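Local coordinates for Ras-related protein Rab-21 (Homo sapiens, PDB 1Z08) that belongs to the Ras-like small G proteins of the P-loop NTPase class and holds phosphoaminophosphonic acid-guanylate ester together with a magnesium ion, at residues F31-I36 and S149-K154; L24-N29 and K154-L159; A82-D87 and Q95-W100; Q132-Y137 and A143-T148; E103-K106 and E111-L114. The protein carries 1 engineered substitution. All coordinates share one frame; numbering follows the deposited sequence.

Contact 1 (F31-I36 and S149-K154). With GNP (phosphoaminophosphonic acid-guanylate ester), chain F.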
# COMPACT_ATOMS: atom_id res chain seq x y z
N PHE A 31 -3.57 -5.45 -15.77
CA PHE A 31 -3.88 -4.04 -15.50
C PHE A 31 -5.01 -3.56 -16.40
O PHE A 31 -5.09 -3.95 -17.57
CB PHE A 31 -2.64 -3.15 -15.66
CG PHE A 31 -2.92 -1.67 -15.48
CD1 PHE A 31 -2.93 -1.10 -14.21
CD2 PHE A 31 -3.16 -0.85 -16.59
CE1 PHE A 31 -3.19 0.26 -14.04
CE2 PHE A 31 -3.42 0.51 -16.43
CZ PHE A 31 -3.44 1.07 -15.15
N ASN A 32 -5.86 -2.70 -15.84
CA ASN A 32 -6.97 -2.08 -16.56
C ASN A 32 -6.92 -0.56 -16.43
O ASN A 32 -6.75 -0.04 -15.33
CB ASN A 32 -8.30 -2.58 -16.00
CG ASN A 32 -8.46 -4.08 -16.14
OD1 ASN A 32 -8.29 -4.63 -17.23
ND2 ASN A 32 -8.79 -4.75 -15.04
N ASP A 33 -7.08 0.13 -17.56
CA ASP A 33 -7.22 1.59 -17.54
C ASP A 33 -8.58 2.00 -16.98
O ASP A 33 -8.75 3.13 -16.50
CB ASP A 33 -7.04 2.19 -18.94
CG ASP A 33 -5.58 2.47 -19.29
OD1 ASP A 33 -4.80 2.88 -18.40
OD2 ASP A 33 -5.21 2.28 -20.46
N LYS A 34 -9.55 1.09 -17.05
CA LYS A 34 -10.87 1.31 -16.48
C LYS A 34 -10.81 1.33 -14.96
O LYS A 34 -10.10 0.53 -14.35
CB LYS A 34 -11.86 0.24 -16.95
CG LYS A 34 -13.32 0.51 -16.56
CD LYS A 34 -14.24 -0.62 -16.97
CE LYS A 34 -15.66 -0.37 -16.47
NZ LYS A 34 -16.62 -1.42 -16.91
N HIS A 35 -11.54 2.27 -14.37
CA HIS A 35 -11.73 2.30 -12.92
C HIS A 35 -12.90 1.38 -12.56
O HIS A 35 -14.07 1.77 -12.65
CB HIS A 35 -11.94 3.75 -12.45
CG HIS A 35 -12.41 3.88 -11.04
ND1 HIS A 35 -11.82 3.20 -9.99
CD2 HIS A 35 -13.42 4.60 -10.49
CE1 HIS A 35 -12.45 3.50 -8.86
NE2 HIS A 35 -13.42 4.35 -9.14
N ILE A 36 -12.57 0.14 -12.22
CA ILE A 36 -13.57 -0.84 -11.81
C ILE A 36 -13.76 -0.71 -10.30
O ILE A 36 -13.07 -1.37 -9.51
CB ILE A 36 -13.20 -2.29 -12.23
CG1 ILE A 36 -12.80 -2.33 -13.71
CG2 ILE A 36 -14.36 -3.25 -11.96
CD1 ILE A 36 -12.07 -3.60 -14.13
N SER A 149 4.29 2.02 -10.04
CA SER A 149 3.38 2.14 -11.18
C SER A 149 2.75 0.78 -11.43
O SER A 149 3.43 -0.16 -11.86
CB SER A 149 4.11 2.62 -12.44
OG SER A 149 3.24 2.58 -13.57
N ALA A 150 1.46 0.67 -11.14
CA ALA A 150 0.71 -0.54 -11.45
C ALA A 150 0.61 -0.75 -12.96
O ALA A 150 0.65 -1.88 -13.44
CB ALA A 150 -0.68 -0.49 -10.82
N LYS A 151 0.52 0.35 -13.70
CA LYS A 151 0.41 0.32 -15.16
C LYS A 151 1.67 -0.25 -15.84
O LYS A 151 1.56 -1.05 -16.77
CB LYS A 151 0.07 1.71 -15.72
CG LYS A 151 -0.14 1.75 -17.23
CD LYS A 151 -0.90 2.99 -17.68
CE LYS A 151 -1.23 2.91 -19.16
NZ LYS A 151 -2.36 3.82 -19.53
N GLN A 152 2.84 0.16 -15.36
CA GLN A 152 4.12 -0.30 -15.94
C GLN A 152 4.78 -1.43 -15.14
O GLN A 152 5.88 -1.88 -15.49
CB GLN A 152 5.09 0.88 -16.09
CG GLN A 152 4.61 1.95 -17.06
CD GLN A 152 5.63 3.06 -17.27
OE1 GLN A 152 6.39 3.40 -16.37
NE2 GLN A 152 5.63 3.64 -18.47
N ASN A 153 4.10 -1.89 -14.09
CA ASN A 153 4.65 -2.88 -13.16
C ASN A 153 6.03 -2.49 -12.62
O ASN A 153 7.01 -3.22 -12.79
CB ASN A 153 4.67 -4.29 -13.79
CG ASN A 153 4.91 -5.39 -12.76
OD1 ASN A 153 4.77 -5.18 -11.56
ND2 ASN A 153 5.27 -6.57 -13.24
N LYS A 154 6.09 -1.33 -11.98
CA LYS A 154 7.34 -0.83 -11.39
C LYS A 154 7.20 -0.68 -9.88
O LYS A 154 6.23 -0.09 -9.40
CB LYS A 154 7.73 0.51 -12.01
CG LYS A 154 8.16 0.43 -13.47
CD LYS A 154 8.40 1.81 -14.04
CE LYS A 154 9.05 1.73 -15.41
NZ LYS A 154 9.19 3.09 -16.00
PG GNP F . -11.55 2.28 -5.63
O1G GNP F . -12.74 3.13 -6.01
O2G GNP F . -11.71 0.81 -5.90
O3G GNP F . -11.29 2.65 -4.19
N3B GNP F . -10.28 2.76 -6.49
PB GNP F . -8.83 2.09 -6.58
O1B GNP F . -7.89 2.73 -5.62
O2B GNP F . -8.97 0.62 -6.47
O3A GNP F . -8.24 2.43 -7.96
PA GNP F . -8.17 1.55 -9.22
O1A GNP F . -7.12 0.53 -9.06
O2A GNP F . -9.50 1.08 -9.66
O5' GNP F . -7.64 2.53 -10.33
C5' GNP F . -8.27 3.80 -10.54
C4' GNP F . -7.78 4.41 -11.84
O4' GNP F . -6.36 4.69 -11.75
C3' GNP F . -7.96 3.54 -13.08
O3' GNP F . -8.30 4.39 -14.16
C2' GNP F . -6.59 2.89 -13.23
O2' GNP F . -6.29 2.45 -14.54
C1' GNP F . -5.68 4.04 -12.81
N9 GNP F . -4.36 3.60 -12.35
C8 GNP F . -4.07 2.73 -11.32
N7 GNP F . -2.80 2.53 -11.16
C5 GNP F . -2.20 3.32 -12.14
C6 GNP F . -0.83 3.51 -12.47
O6 GNP F . 0.17 3.02 -11.92
N1 GNP F . -0.65 4.40 -13.53
C2 GNP F . -1.68 5.01 -14.21
N2 GNP F . -1.33 5.83 -15.21
N3 GNP F . -2.96 4.84 -13.92
C4 GNP F . -3.15 3.98 -12.88
O HOH W 1 -2.88 3.22 -22.13

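Contact 2 (L24-N29 and K154-L159)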
# COMPACT_ATOMS: atom_id res chain seq x y z
N LEU A 24 -4.03 -6.37 -8.23
CA LEU A 24 -4.25 -7.13 -9.47
C LEU A 24 -2.94 -7.37 -10.23
O LEU A 24 -2.68 -8.49 -10.68
CB LEU A 24 -5.29 -6.44 -10.36
CG LEU A 24 -5.62 -7.08 -11.72
CD1 LEU A 24 -6.29 -8.45 -11.57
CD2 LEU A 24 -6.49 -6.15 -12.55
N ARG A 25 -2.12 -6.33 -10.35
CA ARG A 25 -0.82 -6.47 -11.01
C ARG A 25 0.08 -7.46 -10.26
O ARG A 25 0.71 -8.31 -10.88
CB ARG A 25 -0.11 -5.11 -11.15
CG ARG A 25 1.30 -5.17 -11.73
CD ARG A 25 1.30 -5.66 -13.18
NE ARG A 25 1.02 -4.58 -14.12
CZ ARG A 25 0.81 -4.75 -15.43
NH1 ARG A 25 0.84 -5.97 -15.96
NH2 ARG A 25 0.57 -3.71 -16.20
N TYR A 26 0.11 -7.36 -8.93
CA TYR A 26 0.95 -8.23 -8.11
C TYR A 26 0.49 -9.70 -8.13
O TYR A 26 1.31 -10.61 -8.18
CB TYR A 26 1.00 -7.71 -6.67
CG TYR A 26 2.02 -8.39 -5.77
CD1 TYR A 26 3.36 -8.47 -6.14
CD2 TYR A 26 1.64 -8.93 -4.54
CE1 TYR A 26 4.30 -9.10 -5.31
CE2 TYR A 26 2.56 -9.54 -3.71
CZ TYR A 26 3.89 -9.63 -4.09
OH TYR A 26 4.81 -10.24 -3.26
N CYS A 27 -0.83 -9.91 -8.11
CA CYS A 27 -1.40 -11.25 -7.99
C CYS A 27 -1.66 -11.96 -9.32
O CYS A 27 -1.51 -13.18 -9.41
CB CYS A 27 -2.69 -11.22 -7.17
SG CYS A 27 -2.47 -10.79 -5.43
N GLU A 28 -2.06 -11.20 -10.34
CA GLU A 28 -2.46 -11.79 -11.62
C GLU A 28 -1.68 -11.25 -12.82
O GLU A 28 -1.89 -11.70 -13.96
CB GLU A 28 -3.96 -11.60 -11.86
CG GLU A 28 -4.87 -12.24 -10.81
CD GLU A 28 -4.81 -13.76 -10.80
OE1 GLU A 28 -4.51 -14.38 -11.85
OE2 GLU A 28 -5.08 -14.35 -9.73
N ASN A 29 -0.78 -10.30 -12.57
CA ASN A 29 -0.03 -9.60 -13.63
C ASN A 29 -0.94 -9.05 -14.74
O ASN A 29 -0.69 -9.22 -15.93
CB ASN A 29 1.09 -10.48 -14.20
CG ASN A 29 2.04 -9.70 -15.10
OD1 ASN A 29 2.31 -8.52 -14.88
ND2 ASN A 29 2.54 -10.37 -16.14
N LYS A 154 6.09 -1.33 -11.98
CA LYS A 154 7.34 -0.83 -11.39
C LYS A 154 7.20 -0.68 -9.88
O LYS A 154 6.23 -0.09 -9.40
CB LYS A 154 7.73 0.51 -12.01
CG LYS A 154 8.16 0.43 -13.47
CD LYS A 154 8.40 1.81 -14.04
CE LYS A 154 9.05 1.73 -15.41
NZ LYS A 154 9.19 3.09 -16.00
N GLY A 155 8.16 -1.22 -9.15
CA GLY A 155 8.23 -1.06 -7.69
C GLY A 155 7.29 -1.91 -6.84
O GLY A 155 7.36 -1.86 -5.61
N ILE A 156 6.43 -2.69 -7.48
CA ILE A 156 5.41 -3.47 -6.75
C ILE A 156 6.00 -4.72 -6.08
O ILE A 156 5.70 -5.01 -4.92
CB ILE A 156 4.20 -3.83 -7.65
CG1 ILE A 156 3.53 -2.55 -8.14
CG2 ILE A 156 3.20 -4.70 -6.89
CD1 ILE A 156 2.51 -2.76 -9.24
N GLU A 157 6.82 -5.45 -6.83
CA GLU A 157 7.54 -6.60 -6.28
C GLU A 157 8.37 -6.16 -5.08
O GLU A 157 8.35 -6.81 -4.03
CB GLU A 157 8.45 -7.22 -7.34
CG GLU A 157 7.71 -7.84 -8.53
CD GLU A 157 6.85 -9.03 -8.14
OE1 GLU A 157 7.26 -9.83 -7.27
OE2 GLU A 157 5.75 -9.18 -8.72
N GLU A 158 9.08 -5.04 -5.25
CA GLU A 158 9.94 -4.45 -4.23
C GLU A 158 9.15 -4.02 -2.99
O GLU A 158 9.60 -4.23 -1.86
CB GLU A 158 10.71 -3.27 -4.83
CG GLU A 158 11.69 -3.63 -5.96
CD GLU A 158 11.08 -3.62 -7.37
OE1 GLU A 158 9.87 -3.90 -7.53
OE2 GLU A 158 11.83 -3.33 -8.32
N LEU A 159 7.98 -3.41 -3.21
CA LEU A 159 7.10 -2.97 -2.11
C LEU A 159 6.68 -4.13 -1.20
O LEU A 159 6.86 -4.07 0.02
CB LEU A 159 5.86 -2.25 -2.66
CG LEU A 159 4.64 -2.05 -1.74
CD1 LEU A 159 4.94 -1.11 -0.57
CD2 LEU A 159 3.44 -1.56 -2.53
O HOH W 2 7.34 -9.59 -3.95
O HOH W 3 3.90 -11.01 -8.58

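Contact 3 (A82-D87 and Q95-W100)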
# COMPACT_ATOMS: atom_id res chain seq x y z
N ALA A 82 0.22 -2.06 6.66
CA ALA A 82 -0.75 -1.23 5.96
C ALA A 82 -0.05 -0.50 4.82
O ALA A 82 1.04 0.04 5.00
CB ALA A 82 -1.41 -0.24 6.91
N ILE A 83 -0.70 -0.50 3.66
CA ILE A 83 -0.17 0.16 2.47
C ILE A 83 -1.08 1.34 2.16
O ILE A 83 -2.20 1.17 1.68
CB ILE A 83 -0.09 -0.81 1.27
CG1 ILE A 83 0.81 -2.01 1.61
CG2 ILE A 83 0.42 -0.08 0.03
CD1 ILE A 83 0.88 -3.07 0.51
N LEU A 84 -0.59 2.54 2.47
CA LEU A 84 -1.36 3.75 2.27
C LEU A 84 -0.99 4.36 0.93
O LEU A 84 0.10 4.89 0.75
CB LEU A 84 -1.14 4.74 3.42
CG LEU A 84 -1.32 4.22 4.86
CD1 LEU A 84 -1.17 5.36 5.83
CD2 LEU A 84 -2.66 3.54 5.07
N VAL A 85 -1.92 4.25 -0.01
CA VAL A 85 -1.66 4.57 -1.40
C VAL A 85 -2.19 5.96 -1.75
O VAL A 85 -3.32 6.30 -1.41
CB VAL A 85 -2.29 3.52 -2.36
CG1 VAL A 85 -1.84 3.74 -3.80
CG2 VAL A 85 -1.93 2.10 -1.91
N TYR A 86 -1.36 6.75 -2.43
CA TYR A 86 -1.81 7.99 -3.03
C TYR A 86 -1.40 8.06 -4.51
O TYR A 86 -0.58 7.27 -4.98
CB TYR A 86 -1.31 9.21 -2.25
CG TYR A 86 0.17 9.45 -2.33
CD1 TYR A 86 0.70 10.32 -3.29
CD2 TYR A 86 1.05 8.82 -1.45
CE1 TYR A 86 2.07 10.54 -3.37
CE2 TYR A 86 2.42 9.04 -1.52
CZ TYR A 86 2.92 9.90 -2.49
OH TYR A 86 4.27 10.13 -2.57
N ASP A 87 -2.00 9.02 -5.20
CA ASP A 87 -1.80 9.27 -6.62
C ASP A 87 -0.84 10.46 -6.71
O ASP A 87 -1.13 11.54 -6.17
CB ASP A 87 -3.17 9.61 -7.22
CG ASP A 87 -3.13 9.91 -8.71
OD1 ASP A 87 -4.21 9.81 -9.34
OD2 ASP A 87 -2.06 10.26 -9.26
N GLN A 95 -2.52 14.16 0.93
CA GLN A 95 -2.86 14.76 2.22
C GLN A 95 -3.82 13.89 3.02
O GLN A 95 -3.79 13.91 4.26
CB GLN A 95 -3.39 16.19 2.03
CG GLN A 95 -2.36 17.18 1.43
CD GLN A 95 -1.11 17.37 2.28
OE1 GLN A 95 -1.13 17.20 3.51
NE2 GLN A 95 0.00 17.71 1.63
N LYS A 96 -4.65 13.11 2.32
CA LYS A 96 -5.59 12.17 2.95
C LYS A 96 -4.91 11.01 3.68
O LYS A 96 -5.48 10.45 4.63
CB LYS A 96 -6.58 11.65 1.91
N VAL A 97 -3.71 10.65 3.24
CA VAL A 97 -2.91 9.58 3.87
C VAL A 97 -2.65 9.85 5.36
O VAL A 97 -2.64 8.92 6.16
CB VAL A 97 -1.56 9.36 3.10
CG1 VAL A 97 -0.56 8.56 3.92
CG2 VAL A 97 -1.82 8.69 1.76
N LYS A 98 -2.49 11.12 5.71
CA LYS A 98 -2.19 11.55 7.09
C LYS A 98 -3.27 11.15 8.10
O LYS A 98 -2.95 10.78 9.23
CB LYS A 98 -1.95 13.06 7.14
CG LYS A 98 -0.78 13.51 6.28
CD LYS A 98 -0.46 14.97 6.52
CE LYS A 98 0.70 15.41 5.64
NZ LYS A 98 0.96 16.86 5.80
N ASN A 99 -4.53 11.21 7.69
CA ASN A 99 -5.66 10.79 8.52
C ASN A 99 -5.59 9.29 8.84
O ASN A 99 -5.82 8.89 9.99
CB ASN A 99 -6.98 11.13 7.85
N TRP A 100 -5.26 8.49 7.83
CA TRP A 100 -5.10 7.05 8.01
C TRP A 100 -3.99 6.69 8.98
O TRP A 100 -4.16 5.80 9.82
CB TRP A 100 -4.87 6.35 6.66
CG TRP A 100 -6.11 6.23 5.82
CD1 TRP A 100 -6.35 6.86 4.63
CD2 TRP A 100 -7.27 5.45 6.10
NE1 TRP A 100 -7.59 6.51 4.15
CE2 TRP A 100 -8.18 5.64 5.04
CE3 TRP A 100 -7.64 4.60 7.16
CZ2 TRP A 100 -9.43 5.02 4.99
CZ3 TRP A 100 -8.89 3.97 7.11
CH2 TRP A 100 -9.77 4.19 6.04

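Contact 4 (Q132-Y137 and A143-T148)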
# COMPACT_ATOMS: atom_id res chain seq x y z
N GLN A 132 9.76 15.10 -1.82
CA GLN A 132 10.46 15.45 -0.60
C GLN A 132 9.53 15.54 0.61
O GLN A 132 9.87 15.05 1.69
CB GLN A 132 11.28 16.73 -0.79
CG GLN A 132 12.39 16.58 -1.84
CD GLN A 132 13.37 15.46 -1.52
OE1 GLN A 132 14.16 15.57 -0.58
NE2 GLN A 132 13.32 14.39 -2.30
N GLU A 133 8.36 16.15 0.42
CA GLU A 133 7.35 16.23 1.47
C GLU A 133 6.84 14.84 1.86
O GLU A 133 6.72 14.54 3.05
CB GLU A 133 6.17 17.12 1.04
CG GLU A 133 5.08 17.25 2.11
CD GLU A 133 3.89 18.09 1.67
OE1 GLU A 133 3.86 18.55 0.51
OE2 GLU A 133 2.97 18.29 2.49
N ALA A 134 6.55 14.01 0.86
CA ALA A 134 6.03 12.66 1.09
C ALA A 134 7.03 11.78 1.83
O ALA A 134 6.66 11.08 2.79
CB ALA A 134 5.62 12.01 -0.23
N GLU A 135 8.28 11.81 1.40
CA GLU A 135 9.35 11.02 2.03
C GLU A 135 9.62 11.50 3.45
O GLU A 135 9.73 10.69 4.37
CB GLU A 135 10.63 11.07 1.19
CG GLU A 135 10.55 10.27 -0.10
CD GLU A 135 11.87 10.20 -0.83
OE1 GLU A 135 12.83 10.89 -0.43
OE2 GLU A 135 11.94 9.45 -1.82
N SER A 136 9.71 12.83 3.60
CA SER A 136 9.89 13.45 4.92
C SER A 136 8.76 13.06 5.87
O SER A 136 9.02 12.66 7.01
CB SER A 136 9.96 14.98 4.79
OG SER A 136 9.97 15.59 6.08
N TYR A 137 7.52 13.15 5.40
CA TYR A 137 6.38 12.77 6.21
C TYR A 137 6.47 11.30 6.62
O TYR A 137 6.30 10.97 7.80
CB TYR A 137 5.04 13.07 5.52
CG TYR A 137 3.87 12.54 6.32
CD1 TYR A 137 3.47 13.18 7.49
CD2 TYR A 137 3.20 11.39 5.93
CE1 TYR A 137 2.41 12.69 8.25
CE2 TYR A 137 2.14 10.89 6.68
CZ TYR A 137 1.75 11.54 7.83
OH TYR A 137 0.70 11.06 8.58
N ALA A 143 7.17 5.34 8.97
CA ALA A 143 6.80 4.56 7.79
C ALA A 143 7.95 4.58 6.79
O ALA A 143 8.89 5.36 6.92
CB ALA A 143 5.54 5.13 7.16
N LYS A 144 7.88 3.69 5.80
CA LYS A 144 8.78 3.77 4.66
C LYS A 144 7.97 4.25 3.46
O LYS A 144 6.78 3.94 3.34
CB LYS A 144 9.42 2.42 4.38
N HIS A 145 8.62 5.02 2.60
CA HIS A 145 7.99 5.52 1.39
C HIS A 145 8.43 4.70 0.18
O HIS A 145 9.59 4.27 0.10
CB HIS A 145 8.31 7.01 1.18
CG HIS A 145 7.56 7.62 0.03
ND1 HIS A 145 6.33 8.23 0.18
CD2 HIS A 145 7.86 7.69 -1.29
CE1 HIS A 145 5.91 8.65 -1.00
NE2 HIS A 145 6.82 8.34 -1.91
N TYR A 146 7.49 4.47 -0.74
CA TYR A 146 7.73 3.66 -1.93
C TYR A 146 7.10 4.33 -3.15
O TYR A 146 6.03 4.93 -3.06
CB TYR A 146 7.12 2.27 -1.78
CG TYR A 146 7.58 1.47 -0.58
CD1 TYR A 146 6.96 1.64 0.66
CD2 TYR A 146 8.60 0.54 -0.68
CE1 TYR A 146 7.37 0.91 1.77
CE2 TYR A 146 9.02 -0.21 0.43
CZ TYR A 146 8.39 -0.01 1.65
OH TYR A 146 8.78 -0.74 2.76
N HIS A 147 7.77 4.19 -4.30
CA HIS A 147 7.23 4.66 -5.58
C HIS A 147 6.78 3.46 -6.41
O HIS A 147 7.53 2.50 -6.56
CB HIS A 147 8.28 5.44 -6.37
CG HIS A 147 8.73 6.71 -5.71
ND1 HIS A 147 7.90 7.81 -5.56
CD2 HIS A 147 9.92 7.08 -5.19
CE1 HIS A 147 8.56 8.78 -4.97
NE2 HIS A 147 9.79 8.37 -4.73
N THR A 148 5.56 3.52 -6.95
CA THR A 148 5.04 2.43 -7.79
C THR A 148 4.35 2.92 -9.06
O THR A 148 3.90 4.06 -9.14
CB THR A 148 4.01 1.55 -7.04
OG1 THR A 148 2.90 2.36 -6.63
CG2 THR A 148 4.64 0.85 -5.83
O HOH W 4 12.91 9.43 -4.18

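Contact 5 (E103-K106 and E111-L114)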
# COMPACT_ATOMS: atom_id res chain seq x y z
N GLU A 103 -5.14 7.30 12.60
CA GLU A 103 -6.09 6.27 13.03
C GLU A 103 -5.42 4.92 13.30
O GLU A 103 -5.76 4.23 14.26
CB GLU A 103 -7.22 6.12 12.01
N LEU A 104 -4.47 4.55 12.44
CA LEU A 104 -3.76 3.28 12.56
C LEU A 104 -2.83 3.25 13.78
O LEU A 104 -2.75 2.24 14.48
CB LEU A 104 -2.98 2.96 11.28
CG LEU A 104 -3.78 2.52 10.05
CD1 LEU A 104 -2.95 2.68 8.80
CD2 LEU A 104 -4.26 1.08 10.19
N ARG A 105 -2.12 4.36 14.02
CA ARG A 105 -1.20 4.47 15.15
C ARG A 105 -1.94 4.50 16.49
O ARG A 105 -1.44 3.99 17.50
CB ARG A 105 -0.29 5.69 15.02
CG ARG A 105 0.80 5.60 13.93
CD ARG A 105 1.75 4.42 14.13
NE ARG A 105 2.92 4.50 13.26
CZ ARG A 105 3.60 3.45 12.80
NH1 ARG A 105 3.22 2.21 13.10
NH2 ARG A 105 4.65 3.64 12.01
N LYS A 106 -3.14 5.09 16.50
CA LYS A 106 -3.98 5.11 17.69
C LYS A 106 -4.51 3.71 18.04
O LYS A 106 -4.63 3.36 19.21
CB LYS A 106 -5.14 6.09 17.51
N GLU A 111 3.50 -1.18 16.19
CA GLU A 111 3.55 -2.59 15.83
C GLU A 111 3.31 -2.82 14.34
O GLU A 111 3.98 -3.65 13.72
CB GLU A 111 2.54 -3.38 16.66
N ILE A 112 2.36 -2.08 13.78
CA ILE A 112 2.01 -2.20 12.36
C ILE A 112 3.07 -1.55 11.48
O ILE A 112 3.49 -0.41 11.73
CB ILE A 112 0.59 -1.63 12.06
CG1 ILE A 112 0.22 -1.81 10.58
CG2 ILE A 112 0.46 -0.17 12.52
CD1 ILE A 112 -1.26 -1.82 10.30
N CYS A 113 3.52 -2.29 10.47
CA CYS A 113 4.47 -1.77 9.49
C CYS A 113 3.71 -0.94 8.46
O CYS A 113 2.87 -1.45 7.73
CB CYS A 113 5.22 -2.92 8.80
SG CYS A 113 6.36 -3.82 9.87
N LEU A 114 4.01 0.36 8.43
CA LEU A 114 3.32 1.28 7.54
C LEU A 114 4.12 1.53 6.26
O LEU A 114 5.34 1.69 6.30
CB LEU A 114 3.04 2.61 8.24
CG LEU A 114 2.09 2.65 9.45
CD1 LEU A 114 1.85 4.10 9.85
CD2 LEU A 114 0.77 1.96 9.17
O HOH W 5 5.96 1.45 10.24

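Contact 1 (F31-I36 and S149-K154)
Phe31 and Lys151 meet by a CH-pi contact: Lys151 CA stands over the centre of the Phe31 ring, 3.6 Å from its centroid and 7° off the ring normal. With CG anti to the backbone N (chi1 177°), the phenyl group is carried toward residues 149-154. Apolar contacts extend this packing, as Lys151 CG reaches Phe31 CE2 at 3.6 Å and Ala150 CB lies 4.1 Å from Phe31 CD1. A salt bridge adds to this. Running extended beyond CG, the Lys151 chain brings NZ to 2.8 Å from Asp33 OD1 on the syn lone pair, with a weak second bond to OD2; a water accepts from NZ and donates to OD2, bridging the same pair.

Ser149, Ala150 and Lys151 form the SAK element typical of Ras-family G domains, and the facing loop leads into the first switch region. Between them sits GNP, whose N9 lies in plane at the edge of the Phe31 ring. In these two loops the backbone makes most of the bonds to it: Lys151 N reaches O6 at 3.2 Å, nearly straight at 167°, while Ala150 N adds a weak one. On the ribose, O2' donates to Asn32 O (2.7 Å) and O3' to Asp33 O (2.7 Å). From a side chain, His35 ND1 donates to O2A. Ser149 OG accepts from Gln152 N (3.0 Å) in an ST motif and also pairs with Asp122.

Contact 2 (L24-N29 and K154-L159)
Tyr26 and Ile156 join the first and last helices of the Ras-type G domain, 19-28 and 156-168, at the N-terminal end of the latter. Ile156 CG2 lies 3.7 Å from Tyr26 CB, the two side chains lying alongside and pointing opposite ways. The other branch of the isoleucine, CD1, meets Arg25 CG at 3.7 Å, nearly perpendicular to the arginine chain. Glu157 comes to the edge of the tyrosine ring, its OE2 3.6 Å from Tyr26 CD1, with ring and carboxylate planes turned 44° apart; the chain bend at chi2 (-65°) turns the carboxylate back toward the ring.

Two waters then link Tyr26 to Glu157. One contacts Tyr26 OH at 2.7 Å and donates to Glu157 O, the other donates to both Tyr26 O and Glu157 OE2. Farther out, Phe160 stacks on the Tyr26 ring and Lys46 makes a cation-pi contact with it. The polar end of Arg25 is directed to the nucleotide-side loop, where NE bonds to Ala150 O. Gly155 takes the N-cap position of the second helix. On the first, Arg25 NH1 donates to Asn29 OD1 at 3.1 Å, approaching from above the carbonyl plane.

Contact 3 (A82-D87 and Q95-W100)
The Tyr86 ring is met obliquely by Val97 CG2, and the Trp100 indole obliquely by Leu84 CD2, while Phe94 packs edge-to-face with Tyr86. Both aromatic residues touch the opposing segment mainly through their roots: Tyr86 CB is 4.1 Å from Val97 CG2, and Trp100 CB is 3.9 Å from Leu84 CD2. The indole itself packs on Leu12 and Tyr76. At the centre, Leu84 and Val97 face each other, with Leu84 CD1 3.8 Å from Val97 CG1. The valine splits its branches between two strand residues, because CG1 anti to the backbone N (chi1 164°) faces Leu84 and leaves CG2 for Tyr86.

Strand 82-87 and helix 95-100 run nearly antiparallel, their axes 162° apart and 8.4 Å at closest approach, as part of the beta-alpha-beta unit completed by strand 113-119. Val101 and Leu104 of the same helix extend the apolar cover over Leu84. Ser93 OG, just before the helical segment, bonds Asp87 N. With apolar side-chain contacts throughout, 82-87 and 95-100 are held by shape and burial.

Contact 4 (Q132-Y137 and A143-T148)
In the beta-alpha-beta unit of strand 113-119, helix 131-140 and strand 144-148, Ala134 and Glu135 of the helix pack against His145 and His147 of the edge strand. Ala134 CB presses obliquely on the His145 imidazole. Glu135 also packs on this residue: its CG lies 4.0 Å from His145 CG, and its backbone N stands 4.2 Å above the plane of the His145 ring, offset toward the rim. The two side chains are nearly perpendicular, with carboxylate and imidazole planes 64° apart. His145 CG is anti to its own backbone N (chi1 -173°), a rotation that brings the ring against Ala134 and Glu135.

The glutamate chain runs extended beyond CG and brings its carboxylate near the second histidine. Glu135 OE2 stops 3.8 Å from His147 NE2, and a water joins them, donating to OE2 at 2.6 Å and contacting NE2 weakly at 3.3 Å. The negative charge could favour a protonated His147. One face of His147 is covered, off centre, by the His145 ring.

On the strand's other side, Tyr146 packs on Leu159 and bonds through OH to Asp162 and Arg166 of helix 156-168. Helix 131-140 is flanked in turn by helix 91-108, where Phe94 touches Ala134 and Gln95 bonds to Glu133, and strand 144-148 pairs with strand 113-119.

Contact 5 (E103-K106 and E111-L114)
Ile112 O is gripped by Arg105 NH1 at 3.0 Å and, weakly, by a water. The donor lies in the carbonyl plane, and the N-H...O angle is 142°, the oxygen being tilted 20° out of the guanidinium plane. That same water sits in plane at the guanidinium edge, accepting from Arg105 NH2 at 3.1 Å and from Leu114 N at 2.9 Å. Further bonds from NH2 to Val141 O and from NH1 to Gly109 O fix the group's rotation, so the cation is satisfied largely by backbone carbonyls. Leu114 CD1 lies over the centre of one guanidinium face, 3.4 Å above the plane.

Deeper in, the contact turns apolar. Leu104 CD1 meets Leu114 CD2 at 3.8 Å, and Leu104 CD2 reaches Ile112 CD1 at 4.2 Å, where the two chains cross at about a right angle. Ala82 and Leu84 of the adjoining strand add to this layer. The arrangement closes the helix-to-strand turn of a beta-alpha-beta unit (81-87, 91-108, 113-119) in the Ras fold.

In the fold
Contacts 3 and 5 are buried and share helix 91-108 and the neighbouring strands 81-87 and 113-119; Ala82 and Leu84 touch Leu104 between them. Contact 3 is wholly apolar, whereas contact 5, nearer the end of the unit, adds an arginine bound to backbone oxygens. Contact 4 flanks them at the edge strand, partly buried, and adds histidines, a carboxylate and a water to its packing. Contact 1 holds the nucleotide itself, and contact 2 adjoins it; both are partly buried, share Lys154 and are joined by Arg25 NE on Ala150 O. Contact 1 mixes a salt bridge with ligand binding; contact 2 joins two helices through aliphatic packing and bridging waters.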